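Local coordinates for MarR family transcriptional regulator (Peptoclostridium difficile, PDB 5ERI), which probably binds DNA as a dimeric winged helix-turn-helix transcription factor of the MarR family, at residues V33-L36 with S37-V40; T114-D117 with K118-E121; V81-A84 with T85-A89; K101-K105 with F106-G110. All coordinates share one frame; numbering follows the deposited sequence.

Contact 1 (V33-L36 with S37-V40)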
ATOM      1  N   VAL A  33      -7.829   2.079  -4.541  1.00 40.29           N
ATOM      2  CA  VAL A  33      -7.053   2.167  -3.289  1.00 40.99           C
ATOM      3  C   VAL A  33      -5.551   1.721  -3.495  1.00 41.01           C
ATOM      4  O   VAL A  33      -4.615   2.378  -2.976  1.00 36.79           O
ATOM      5  CB  VAL A  33      -7.687   1.318  -2.130  1.00 44.12           C
ATOM      6  CG1 VAL A  33      -6.751   1.271  -0.940  1.00 47.90           C
ATOM      7  CG2 VAL A  33      -8.978   1.906  -1.627  1.00 41.36           C
ATOM      8  N   GLY A  34      -5.340   0.642  -4.278  1.00 39.36           N
ATOM      9  CA  GLY A  34      -3.980   0.186  -4.651  1.00 36.58           C
ATOM     10  C   GLY A  34      -3.265   1.256  -5.505  1.00 34.30           C
ATOM     11  O   GLY A  34      -2.147   1.610  -5.261  1.00 35.14           O
ATOM     12  N   THR A  35      -3.931   1.781  -6.523  1.00 36.57           N
ATOM     13  CA  THR A  35      -3.330   2.822  -7.336  1.00 38.77           C
ATOM     14  C   THR A  35      -2.889   3.968  -6.452  1.00 38.08           C
ATOM     15  O   THR A  35      -1.781   4.502  -6.546  1.00 43.77           O
ATOM     16  CB  THR A  35      -4.376   3.327  -8.383  1.00 36.30           C
ATOM     17  OG1 THR A  35      -4.658   2.292  -9.337  1.00 37.93           O
ATOM     18  CG2 THR A  35      -3.877   4.465  -9.098  1.00 38.57           C
ATOM     19  N   LEU A  36      -3.786   4.421  -5.604  1.00 41.11           N
ATOM     20  CA  LEU A  36      -3.462   5.600  -4.749  1.00 38.96           C
ATOM     21  C   LEU A  36      -2.365   5.284  -3.792  1.00 38.35           C
ATOM     22  O   LEU A  36      -1.396   6.017  -3.621  1.00 44.55           O
ATOM     23  CB  LEU A  36      -4.729   5.994  -3.981  1.00 44.73           C
ATOM     24  CG  LEU A  36      -4.759   7.116  -2.995  1.00 46.69           C
ATOM     25  CD1 LEU A  36      -4.238   8.401  -3.601  1.00 46.44           C
ATOM     26  CD2 LEU A  36      -6.233   7.283  -2.600  1.00 48.76           C
ATOM     27  N   SER A  37      -2.456   4.140  -3.160  1.00 37.07           N
ATOM     28  CA  SER A  37      -1.401   3.775  -2.239  1.00 40.79           C
ATOM     29  C   SER A  37      -0.026   3.534  -2.917  1.00 42.49           C
ATOM     30  O   SER A  37       1.008   3.994  -2.451  1.00 42.13           O
ATOM     31  CB  SER A  37      -1.777   2.437  -1.570  1.00 47.42           C
ATOM     32  OG  SER A  37      -0.767   2.219  -0.589  1.00 57.10           O
ATOM     33  N   ARG A  38       0.000   2.734  -3.988  1.00 39.44           N
ATOM     34  CA  ARG A  38       1.331   2.570  -4.710  1.00 42.96           C
ATOM     35  C   ARG A  38       1.852   3.953  -5.152  1.00 35.41           C
ATOM     36  O   ARG A  38       3.014   4.298  -4.960  1.00 40.78           O
ATOM     37  CB  ARG A  38       1.234   1.584  -5.870  1.00 40.68           C
ATOM     38  CG  ARG A  38       0.978   0.159  -5.410  1.00 38.81           C
ATOM     39  CD  ARG A  38       0.862  -0.775  -6.599  1.00 39.24           C
ATOM     40  NE  ARG A  38      -0.293  -0.486  -7.441  1.00 40.17           N
ATOM     41  CZ  ARG A  38      -1.480  -1.076  -7.311  1.00 42.05           C
ATOM     42  NH1 ARG A  38      -1.691  -1.956  -6.359  1.00 40.38           N
ATOM     43  NH2 ARG A  38      -2.471  -0.751  -8.105  1.00 41.65           N
ATOM     44  N   ALA A  39       0.982   4.833  -5.620  1.00 39.92           N
ATOM     45  CA  ALA A  39       1.486   6.116  -6.151  1.00 38.47           C
ATOM     46  C   ALA A  39       2.115   6.938  -5.060  1.00 41.47           C
ATOM     47  O   ALA A  39       3.255   7.416  -5.189  1.00 47.14           O
ATOM     48  CB  ALA A  39       0.366   6.873  -6.870  1.00 39.94           C
ATOM     49  N   VAL A  40       1.423   7.062  -3.928  1.00 48.08           N
ATOM     50  CA  VAL A  40       1.966   7.872  -2.802  1.00 41.32           C
ATOM     51  C   VAL A  40       3.262   7.275  -2.289  1.00 38.52           C
ATOM     52  O   VAL A  40       4.218   7.960  -1.998  1.00 46.01           O
ATOM     53  CB  VAL A  40       0.963   7.946  -1.642  1.00 46.85           C
ATOM     54  CG1 VAL A  40       1.607   8.571  -0.433  1.00 56.42           C
ATOM     55  CG2 VAL A  40      -0.274   8.783  -2.024  1.00 47.04           C
TER
HETATM   56  O   HOH W   1      -2.518   1.133 -10.122  1.00 40.44           O
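Arg38 folds back along one turn of helix 29-47 and lays its guanidinium over the backbone of Gly34, in the part of the helix that meets the second subunit of the MarR dimer. Gly34 O sits 3.4 Å above the guanidinium plane, over its centre, and Thr35 N lies over the same group, 3.3 Å from Arg38 NH2. With no side chain on Gly34 the group can come down flat on the main chain; the bend at chi3 (-65°) turns it back there. This is the tight part, and beneath it Arg38 N donates to Gly34 O at 2.7 Å. Arg38 NE reaches Leu79 O of the second subunit, so the guanidinium also bonds across the dimer interface.

Within the helix the touch between Leu36 CD1 and Val40 CG2, 4.3 Å apart, is light, and Val160 of the second subunit packs on both residues. Around the guanidinium the wet side is the edge: a water lies there in the plane and accepts from Arg38 NH2. The same water is 2.6 Å from Thr35 OG1, which is also hydrogen-bonded to Arg31 O.

Contact 2 (T114-D117 with K118-E121)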
ATOM      1  N   THR A 114      12.262   3.553  20.809  1.00 40.39           N
ATOM      2  CA  THR A 114      12.405   4.926  21.122  1.00 46.75           C
ATOM      3  C   THR A 114      13.117   5.631  19.989  1.00 48.34           C
ATOM      4  O   THR A 114      13.990   5.043  19.354  1.00 52.49           O
ATOM      5  CB  THR A 114      13.234   4.971  22.428  1.00 58.13           C
ATOM      6  OG1 THR A 114      12.417   5.554  23.436  1.00 62.65           O
ATOM      7  CG2 THR A 114      14.552   5.724  22.306  1.00 66.93           C
ATOM      8  N   PRO A 115      12.772   6.914  19.735  1.00 50.20           N
ATOM      9  CA  PRO A 115      13.472   7.654  18.689  1.00 50.97           C
ATOM     10  C   PRO A 115      14.791   8.192  19.215  1.00 59.50           C
ATOM     11  O   PRO A 115      14.867   8.553  20.401  1.00 50.94           O
ATOM     12  CB  PRO A 115      12.523   8.830  18.404  1.00 47.66           C
ATOM     13  CG  PRO A 115      11.842   9.115  19.736  1.00 43.32           C
ATOM     14  CD  PRO A 115      11.719   7.738  20.367  1.00 52.77           C
ATOM     15  N   THR A 116      15.785   8.287  18.331  1.00 61.78           N
ATOM     16  CA  THR A 116      17.039   8.912  18.656  1.00 57.34           C
ATOM     17  C   THR A 116      16.957  10.391  18.324  1.00 71.94           C
ATOM     18  O   THR A 116      16.020  10.815  17.602  1.00 58.70           O
ATOM     19  CB  THR A 116      18.176   8.319  17.824  1.00 57.23           C
ATOM     20  OG1 THR A 116      17.925   8.561  16.415  1.00 52.81           O
ATOM     21  CG2 THR A 116      18.295   6.838  18.123  1.00 58.16           C
ATOM     22  N   ASP A 117      17.959  11.150  18.805  1.00 68.89           N
ATOM     23  CA  ASP A 117      18.037  12.617  18.626  1.00 81.71           C
ATOM     24  C   ASP A 117      17.925  13.015  17.140  1.00 73.15           C
ATOM     25  O   ASP A 117      17.221  13.978  16.786  1.00 62.91           O
ATOM     26  CB  ASP A 117      19.347  13.183  19.248  1.00 95.11           C
ATOM     27  CG  ASP A 117      19.235  13.461  20.778  1.00107.90           C
ATOM     28  OD1 ASP A 117      18.132  13.254  21.366  1.00106.28           O
ATOM     29  OD2 ASP A 117      20.262  13.896  21.382  1.00115.07           O
ATOM     30  N   LYS A 118      18.593  12.225  16.303  1.00 68.15           N
ATOM     31  CA  LYS A 118      18.593  12.385  14.843  1.00 73.63           C
ATOM     32  C   LYS A 118      17.178  12.423  14.192  1.00 79.37           C
ATOM     33  O   LYS A 118      16.810  13.340  13.396  1.00 73.95           O
ATOM     34  CB  LYS A 118      19.392  11.209  14.238  1.00 63.70           C
ATOM     35  CG  LYS A 118      19.434  11.226  12.710  1.00 70.30           C
ATOM     36  CD  LYS A 118      20.588  10.404  12.189  1.00 70.68           C
ATOM     37  CE  LYS A 118      20.247   9.828  10.838  1.00 79.27           C
ATOM     38  NZ  LYS A 118      21.102   8.639  10.650  1.00 88.20           N
ATOM     39  N   SER A 119      16.403  11.400  14.537  1.00 68.13           N
ATOM     40  CA  SER A 119      15.088  11.221  13.975  1.00 69.13           C
ATOM     41  C   SER A 119      14.079  12.343  14.400  1.00 69.32           C
ATOM     42  O   SER A 119      13.105  12.637  13.697  1.00 60.81           O
ATOM     43  CB  SER A 119      14.629   9.785  14.262  1.00 62.79           C
ATOM     44  OG  SER A 119      14.174   9.657  15.571  1.00 73.81           O
ATOM     45  N   LEU A 120      14.374  13.047  15.487  1.00 75.84           N
ATOM     46  CA  LEU A 120      13.500  14.105  15.952  1.00 70.84           C
ATOM     47  C   LEU A 120      13.474  15.298  15.013  1.00 67.87           C
ATOM     48  O   LEU A 120      12.431  15.955  14.864  1.00 69.63           O
ATOM     49  CB  LEU A 120      13.844  14.513  17.382  1.00 77.33           C
ATOM     50  CG  LEU A 120      13.228  13.529  18.389  1.00 78.65           C
ATOM     51  CD1 LEU A 120      14.015  13.500  19.704  1.00 87.40           C
ATOM     52  CD2 LEU A 120      11.758  13.836  18.634  1.00 79.54           C
ATOM     53  N   GLU A 121      14.574  15.564  14.327  1.00 68.39           N
ATOM     54  CA  GLU A 121      14.540  16.611  13.276  1.00 69.30           C
ATOM     55  C   GLU A 121      13.792  16.134  12.027  1.00 68.29           C
ATOM     56  O   GLU A 121      13.014  16.870  11.411  1.00 70.59           O
ATOM     57  CB  GLU A 121      15.963  17.019  12.896  1.00 86.37           C
ATOM     58  CG  GLU A 121      16.124  18.491  12.522  1.00 92.64           C
ATOM     59  CD  GLU A 121      17.562  18.938  12.685  1.00101.90           C
ATOM     60  OE1 GLU A 121      17.901  19.593  13.705  1.00102.39           O
ATOM     61  OE2 GLU A 121      18.365  18.581  11.805  1.00104.89           O
TER
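The flat group that matters between Asp117 and Leu120 is the Asp117 peptide carbonyl, and Leu120 N comes to it over a face, not at the edge. The nitrogen stands 64° out of the carbonyl plane, 3.3 Å from Asp117 O, with a C=O...N angle of 113°. Leu120 CB lies near the same oxygen. The Pro115 ring is met at CB, where Ser119 OG comes to 3.4 Å; the Pro115 side chain also packs against Ile64 and Cys65 of helix 57-66.

The Thr116 carbonyl is the other busy group. Its oxygen has Ser119 OG at 3.0 Å, a possible bond that is not settled because the hydroxyl can also turn to Tyr98 O. Weak bonds from Ser119 N and Leu120 N point at the same atom, so the two N-H groups share the oxygen at poor angles. The Ser119 hydroxyl is brought there by chi1 of 79°, which tucks OG between its own backbone N and carbonyl carbon.

This is where a wing strand of the winged helix-turn-helix domain, 111-115, gives way to the long helix 117-138. The opening turn is wound tightly: Glu121 N bonds to Lys118 O, again three residues back.

Side chains then tie the corner to residues 96-98, which lead from helix 83-95 into strand 99-103. Thr116 OG1 bonds to Gly97 O, and 3.7 Å from it passes Lys118 CB. The extended Lys118 chain carries NZ on to Ala96 O, making a cation-pi contact with Tyr98 as well.

Contact 3 (V81-A84 with T85-A89)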
ATOM      1  N   VAL A  81       0.387  -4.851  10.013  1.00 40.72           N
ATOM      2  CA  VAL A  81       1.312  -5.753   9.362  1.00 42.97           C
ATOM      3  C   VAL A  81       1.717  -6.852  10.363  1.00 44.61           C
ATOM      4  O   VAL A  81       1.517  -6.676  11.573  1.00 42.88           O
ATOM      5  CB  VAL A  81       2.577  -5.027   8.941  1.00 41.69           C
ATOM      6  CG1 VAL A  81       2.278  -3.991   7.887  1.00 46.43           C
ATOM      7  CG2 VAL A  81       3.290  -4.356  10.123  1.00 45.01           C
ATOM      8  N   ASP A  82       2.306  -7.941   9.876  1.00 49.25           N
ATOM      9  CA  ASP A  82       2.832  -9.001  10.749  1.00 54.59           C
ATOM     10  C   ASP A  82       4.189  -8.633  11.354  1.00 50.66           C
ATOM     11  O   ASP A  82       4.901  -7.734  10.863  1.00 43.79           O
ATOM     12  CB  ASP A  82       2.932 -10.335  10.023  1.00 60.87           C
ATOM     13  CG  ASP A  82       3.995 -10.327   8.945  1.00 69.16           C
ATOM     14  OD1 ASP A  82       4.665  -9.275   8.794  1.00 62.13           O
ATOM     15  OD2 ASP A  82       4.144 -11.364   8.231  1.00 78.05           O
ATOM     16  N   LYS A  83       4.521  -9.318  12.448  1.00 50.19           N
ATOM     17  CA  LYS A  83       5.655  -8.937  13.308  1.00 52.10           C
ATOM     18  C   LYS A  83       6.995  -9.032  12.555  1.00 47.03           C
ATOM     19  O   LYS A  83       7.934  -8.209  12.739  1.00 44.00           O
ATOM     20  CB  LYS A  83       5.646  -9.770  14.630  1.00 63.48           C
ATOM     21  CG  LYS A  83       6.694  -9.335  15.657  1.00 76.79           C
ATOM     22  CD  LYS A  83       6.580 -10.130  16.971  1.00 91.00           C
ATOM     23  CE  LYS A  83       7.927 -10.367  17.676  1.00 95.62           C
ATOM     24  NZ  LYS A  83       8.682 -11.535  17.103  1.00105.63           N
ATOM     25  N   ALA A  84       7.064 -10.000  11.661  1.00 42.96           N
ATOM     26  CA  ALA A  84       8.261 -10.169  10.820  1.00 48.82           C
ATOM     27  C   ALA A  84       8.580  -8.926   9.972  1.00 46.12           C
ATOM     28  O   ALA A  84       9.730  -8.470   9.847  1.00 45.66           O
ATOM     29  CB  ALA A  84       8.082 -11.384   9.911  1.00 44.18           C
ATOM     30  N   THR A  85       7.539  -8.327   9.421  1.00 45.25           N
ATOM     31  CA  THR A  85       7.741  -7.108   8.663  1.00 43.12           C
ATOM     32  C   THR A  85       8.343  -6.042   9.564  1.00 39.88           C
ATOM     33  O   THR A  85       9.295  -5.372   9.172  1.00 42.65           O
ATOM     34  CB  THR A  85       6.395  -6.618   8.083  1.00 48.22           C
ATOM     35  OG1 THR A  85       5.868  -7.644   7.270  1.00 46.48           O
ATOM     36  CG2 THR A  85       6.575  -5.375   7.226  1.00 49.19           C
ATOM     37  N   THR A  86       7.764  -5.889  10.764  1.00 39.77           N
ATOM     38  CA  THR A  86       8.153  -4.866  11.707  1.00 38.27           C
ATOM     39  C   THR A  86       9.564  -5.043  12.156  1.00 39.37           C
ATOM     40  O   THR A  86      10.349  -4.081  12.144  1.00 41.40           O
ATOM     41  CB  THR A  86       7.213  -4.853  12.909  1.00 41.82           C
ATOM     42  OG1 THR A  86       5.889  -4.605  12.446  1.00 41.68           O
ATOM     43  CG2 THR A  86       7.606  -3.761  13.910  1.00 43.01           C
ATOM     44  N   THR A  87       9.914  -6.280  12.501  1.00 41.37           N
ATOM     45  CA  THR A  87      11.284  -6.643  12.934  1.00 42.27           C
ATOM     46  C   THR A  87      12.351  -6.221  11.909  1.00 42.31           C
ATOM     47  O   THR A  87      13.348  -5.533  12.221  1.00 44.42           O
ATOM     48  CB  THR A  87      11.305  -8.203  13.174  1.00 48.68           C
ATOM     49  OG1 THR A  87      10.316  -8.536  14.137  1.00 46.99           O
ATOM     50  CG2 THR A  87      12.676  -8.749  13.664  1.00 51.95           C
ATOM     51  N   LYS A  88      12.099  -6.543  10.647  1.00 49.60           N
ATOM     52  CA  LYS A  88      13.037  -6.190   9.569  1.00 46.34           C
ATOM     53  C   LYS A  88      13.160  -4.711   9.402  1.00 45.38           C
ATOM     54  O   LYS A  88      14.239  -4.174   9.222  1.00 46.25           O
ATOM     55  CB  LYS A  88      12.636  -6.871   8.225  1.00 61.56           C
ATOM     56  CG  LYS A  88      12.575  -8.419   8.304  1.00 77.73           C
ATOM     57  CD  LYS A  88      12.383  -9.165   6.970  1.00 88.20           C
ATOM     58  CE  LYS A  88      13.657  -9.199   6.128  1.00 99.66           C
ATOM     59  NZ  LYS A  88      14.670 -10.159   6.654  1.00104.62           N
ATOM     60  N   ALA A  89      12.042  -4.008   9.491  1.00 43.73           N
ATOM     61  CA  ALA A  89      12.119  -2.558   9.340  1.00 36.78           C
ATOM     62  C   ALA A  89      12.811  -1.889  10.540  1.00 40.57           C
ATOM     63  O   ALA A  89      13.585  -0.904  10.393  1.00 41.37           O
ATOM     64  CB  ALA A  89      10.712  -2.015   9.196  1.00 38.78           C
TER
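Asp82 and Thr85 cross at about a right angle at the N terminus of helix 83-95, with Asp82 as the N-cap. By its place after helix 72-79 this is the second, recognition helix of the helix-turn-helix, which in MarR relatives enters the DNA major groove. Asp82 CG is tucked between its own backbone N and carbonyl carbon (chi1 68°), which swings OD1 over the first turn. Two donors of Thr85 grip OD1 from different directions. The hydroxyl OG1 comes on the syn side, close to the carboxylate plane, in a short bond of 2.5 Å. Thr85 N, the capping donor, is 3.1 Å from OD1 and stands 41° above that plane.

Val81 and Thr86 also cross nearly square: Val81 CG2 meets Thr86 OG1 at 3.5 Å. That buried hydroxyl is bonded to Ser76 OG of helix 72-79, and Val81 itself packs on Arg38 of the second subunit.

Lys83 and Thr87 run obliquely past each other, CG to OG1 at 4.0 Å. Lys83 O takes two bonds from Thr87: N arrives almost along the C=O axis, whereas OG1, at 2.8 Å, comes from above the carbonyl plane.

Contact 4 (K101-K105 with F106-G110)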
ATOM      1  N   LYS A 101      16.324   0.442  20.508  1.00 53.98           N
ATOM      2  CA  LYS A 101      15.453  -0.543  21.158  1.00 53.24           C
ATOM      3  C   LYS A 101      16.113  -1.000  22.448  1.00 59.63           C
ATOM      4  O   LYS A 101      17.338  -1.159  22.506  1.00 70.76           O
ATOM      5  CB  LYS A 101      15.133  -1.757  20.295  1.00 55.26           C
ATOM      6  CG  LYS A 101      16.235  -2.766  20.063  1.00 70.62           C
ATOM      7  CD  LYS A 101      15.692  -3.960  19.251  1.00 75.05           C
ATOM      8  CE  LYS A 101      16.753  -5.042  18.972  1.00 81.75           C
ATOM      9  NZ  LYS A 101      17.940  -4.666  18.119  1.00 86.74           N
ATOM     10  N   LYS A 102      15.284  -1.190  23.466  1.00 58.01           N
ATOM     11  CA  LYS A 102      15.710  -1.674  24.766  1.00 56.38           C
ATOM     12  C   LYS A 102      14.771  -2.791  25.209  1.00 50.23           C
ATOM     13  O   LYS A 102      13.558  -2.764  25.024  1.00 45.71           O
ATOM     14  CB  LYS A 102      15.781  -0.514  25.758  1.00 65.50           C
ATOM     15  CG  LYS A 102      16.807   0.545  25.324  1.00 79.33           C
ATOM     16  CD  LYS A 102      17.220   1.487  26.460  1.00 93.78           C
ATOM     17  CE  LYS A 102      18.168   2.598  25.987  1.00 98.84           C
ATOM     18  NZ  LYS A 102      18.576   3.504  27.112  1.00100.97           N
ATOM     19  N   GLN A 103      15.329  -3.830  25.769  1.00 55.45           N
ATOM     20  CA  GLN A 103      14.525  -4.945  26.247  1.00 58.72           C
ATOM     21  C   GLN A 103      13.541  -4.400  27.293  1.00 57.31           C
ATOM     22  O   GLN A 103      13.868  -3.481  28.024  1.00 47.47           O
ATOM     23  CB  GLN A 103      15.468  -5.953  26.882  1.00 61.02           C
ATOM     24  CG  GLN A 103      14.852  -7.312  27.134  1.00 73.23           C
ATOM     25  CD  GLN A 103      15.821  -8.266  27.832  1.00 82.21           C
ATOM     26  OE1 GLN A 103      15.809  -9.463  27.563  1.00 84.84           O
ATOM     27  NE2 GLN A 103      16.668  -7.735  28.725  1.00 85.77           N
ATOM     28  N   ASP A 104      12.334  -4.924  27.318  1.00 51.01           N
ATOM     29  CA  ASP A 104      11.347  -4.494  28.280  1.00 63.79           C
ATOM     30  C   ASP A 104      11.621  -5.111  29.650  1.00 65.09           C
ATOM     31  O   ASP A 104      11.915  -6.308  29.728  1.00 60.85           O
ATOM     32  CB  ASP A 104       9.916  -4.937  27.845  1.00 67.90           C
ATOM     33  CG  ASP A 104       8.794  -4.275  28.708  1.00 66.30           C
ATOM     34  OD1 ASP A 104       8.751  -3.034  28.744  1.00 74.78           O
ATOM     35  OD2 ASP A 104       7.966  -4.960  29.346  1.00 67.29           O
ATOM     36  N   LYS A 105      11.406  -4.322  30.716  1.00 73.77           N
ATOM     37  CA  LYS A 105      11.663  -4.769  32.104  1.00 73.29           C
ATOM     38  C   LYS A 105      10.778  -5.901  32.572  1.00 63.07           C
ATOM     39  O   LYS A 105      11.211  -6.701  33.356  1.00 63.03           O
ATOM     40  CB  LYS A 105      11.524  -3.623  33.068  1.00 82.18           C
ATOM     41  CG  LYS A 105      12.389  -3.761  34.295  1.00 94.82           C
ATOM     42  CD  LYS A 105      12.880  -2.373  34.654  1.00117.05           C
ATOM     43  CE  LYS A 105      12.979  -2.141  36.151  1.00126.11           C
ATOM     44  NZ  LYS A 105      13.513  -0.774  36.435  1.00131.23           N
ATOM     45  N   PHE A 106       9.568  -6.001  32.047  1.00 60.78           N
ATOM     46  CA  PHE A 106       8.593  -6.938  32.556  1.00 67.78           C
ATOM     47  C   PHE A 106       8.307  -8.102  31.633  1.00 76.07           C
ATOM     48  O   PHE A 106       8.044  -9.188  32.140  1.00 80.16           O
ATOM     49  CB  PHE A 106       7.317  -6.180  32.874  1.00 80.27           C
ATOM     50  CG  PHE A 106       7.550  -5.047  33.827  1.00 90.21           C
ATOM     51  CD1 PHE A 106       7.909  -3.775  33.351  1.00 92.03           C
ATOM     52  CD2 PHE A 106       7.485  -5.262  35.207  1.00 92.03           C
ATOM     53  CE1 PHE A 106       8.149  -2.730  34.233  1.00 92.67           C
ATOM     54  CE2 PHE A 106       7.732  -4.225  36.088  1.00 88.83           C
ATOM     55  CZ  PHE A 106       8.072  -2.958  35.602  1.00 89.44           C
ATOM     56  N   ASP A 107       8.302  -7.899  30.309  1.00 75.99           N
ATOM     57  CA  ASP A 107       8.394  -9.040  29.369  1.00 83.50           C
ATOM     58  C   ASP A 107       9.817  -9.076  28.820  1.00 88.81           C
ATOM     59  O   ASP A 107      10.240  -8.192  28.077  1.00 82.75           O
ATOM     60  CB  ASP A 107       7.368  -9.025  28.211  1.00 88.40           C
ATOM     61  CG  ASP A 107       7.344 -10.381  27.409  1.00 95.44           C
ATOM     62  OD1 ASP A 107       6.366 -11.130  27.582  1.00 89.40           O
ATOM     63  OD2 ASP A 107       8.289 -10.728  26.633  1.00 91.06           O
ATOM     64  N   LYS A 108      10.554 -10.113  29.195  1.00 99.62           N
ATOM     65  CA  LYS A 108      11.960 -10.231  28.817  1.00111.59           C
ATOM     66  C   LYS A 108      12.188 -10.298  27.266  1.00103.18           C
ATOM     67  O   LYS A 108      13.187  -9.755  26.732  1.00 91.29           O
ATOM     68  CB  LYS A 108      12.570 -11.452  29.513  1.00127.89           C
ATOM     69  CG  LYS A 108      14.087 -11.416  29.575  1.00144.49           C
ATOM     70  CD  LYS A 108      14.719 -12.670  28.988  1.00144.47           C
ATOM     71  CE  LYS A 108      16.218 -12.658  29.219  1.00146.56           C
ATOM     72  NZ  LYS A 108      16.961 -11.507  28.603  1.00146.20           N
ATOM     73  N   ARG A 109      11.283 -10.938  26.524  1.00 76.83           N
ATOM     74  CA  ARG A 109      11.395 -10.808  25.074  1.00 91.82           C
ATOM     75  C   ARG A 109      10.402  -9.841  24.375  1.00 81.22           C
ATOM     76  O   ARG A 109       9.836 -10.179  23.353  1.00 74.80           O
ATOM     77  CB  ARG A 109      11.561 -12.171  24.374  1.00103.09           C
ATOM     78  CG  ARG A 109      13.030 -12.447  23.962  1.00114.09           C
ATOM     79  CD  ARG A 109      13.732 -11.337  23.118  1.00113.31           C
ATOM     80  NE  ARG A 109      13.143 -11.156  21.781  1.00110.95           N
ATOM     81  CZ  ARG A 109      13.477 -11.823  20.667  1.00102.97           C
ATOM     82  NH1 ARG A 109      14.440 -12.733  20.650  1.00 90.68           N
ATOM     83  NH2 ARG A 109      12.838 -11.564  19.537  1.00103.68           N
ATOM     84  N   GLY A 110      10.240  -8.638  24.951  1.00 69.79           N
ATOM     85  CA  GLY A 110       9.661  -7.452  24.299  1.00 49.08           C
ATOM     86  C   GLY A 110      10.769  -6.448  24.162  1.00 49.74           C
ATOM     87  O   GLY A 110      11.802  -6.538  24.814  1.00 57.32           O
TER
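Asp104 OD2 takes the backbone N-H of Asp107 in a nearly straight bond, 3.1 Å long with an angle of 175° at the hydrogen. Asp107 N arrives on the anti side of the carboxylate, while Phe106 N makes a weaker bond to the same oxygen. OD2 also lies at the edge of the Phe106 ring, close to its plane; over one ring face lies Lys105 CG, and Lys105 CB is 3.6 Å from Phe106 CD1.

These bonds fold the tip of the wing, the hairpin between strands 99-103 and 111-115 in the winged helix-turn-helix domain. At its neck Asp104 N donates to Gly110 O at 3.0 Å, and Gln103 CA brings its hydrogen to the same oxygen.

On the exposed flank Gln103 and Lys108 cross obliquely. Lys108 NZ donates to Gln103 OE1 at 2.6 Å, in the amide plane and on a lone pair. That bond fits the modelled amide, but Lys108 O, another acceptor, lies only 2.8 Å from Gln103 OE1, so the local geometry is strained or imprecise.

One shell further out, Asn112 ND2 on the returning strand holds Asp104 OD1, which steadies the carboxylate whose other oxygen serves the turn.

Overall arrangement
From the N terminus, contact 1 comes first, within helix 29-47 at the dimer interface. Contact 3 follows at the start of helix 83-95, then contact 4 at the tip of the hairpin joining strands 99-103 and 111-115, and contact 2 where the second of these strands runs into helix 117-138. All four are local and in series; none nests or crosses. Only contact 4 closes a hairpin loop. Contacts 4 and 2 follow each other with three residues between and share the sheet, their centres about 20 Å apart. Contacts 3 and 4 are about 5 Å apart at nearest atoms, so the start of the recognition helix and the wing lie near each other without touching. Contacts 1 and 3 both touch the second subunit.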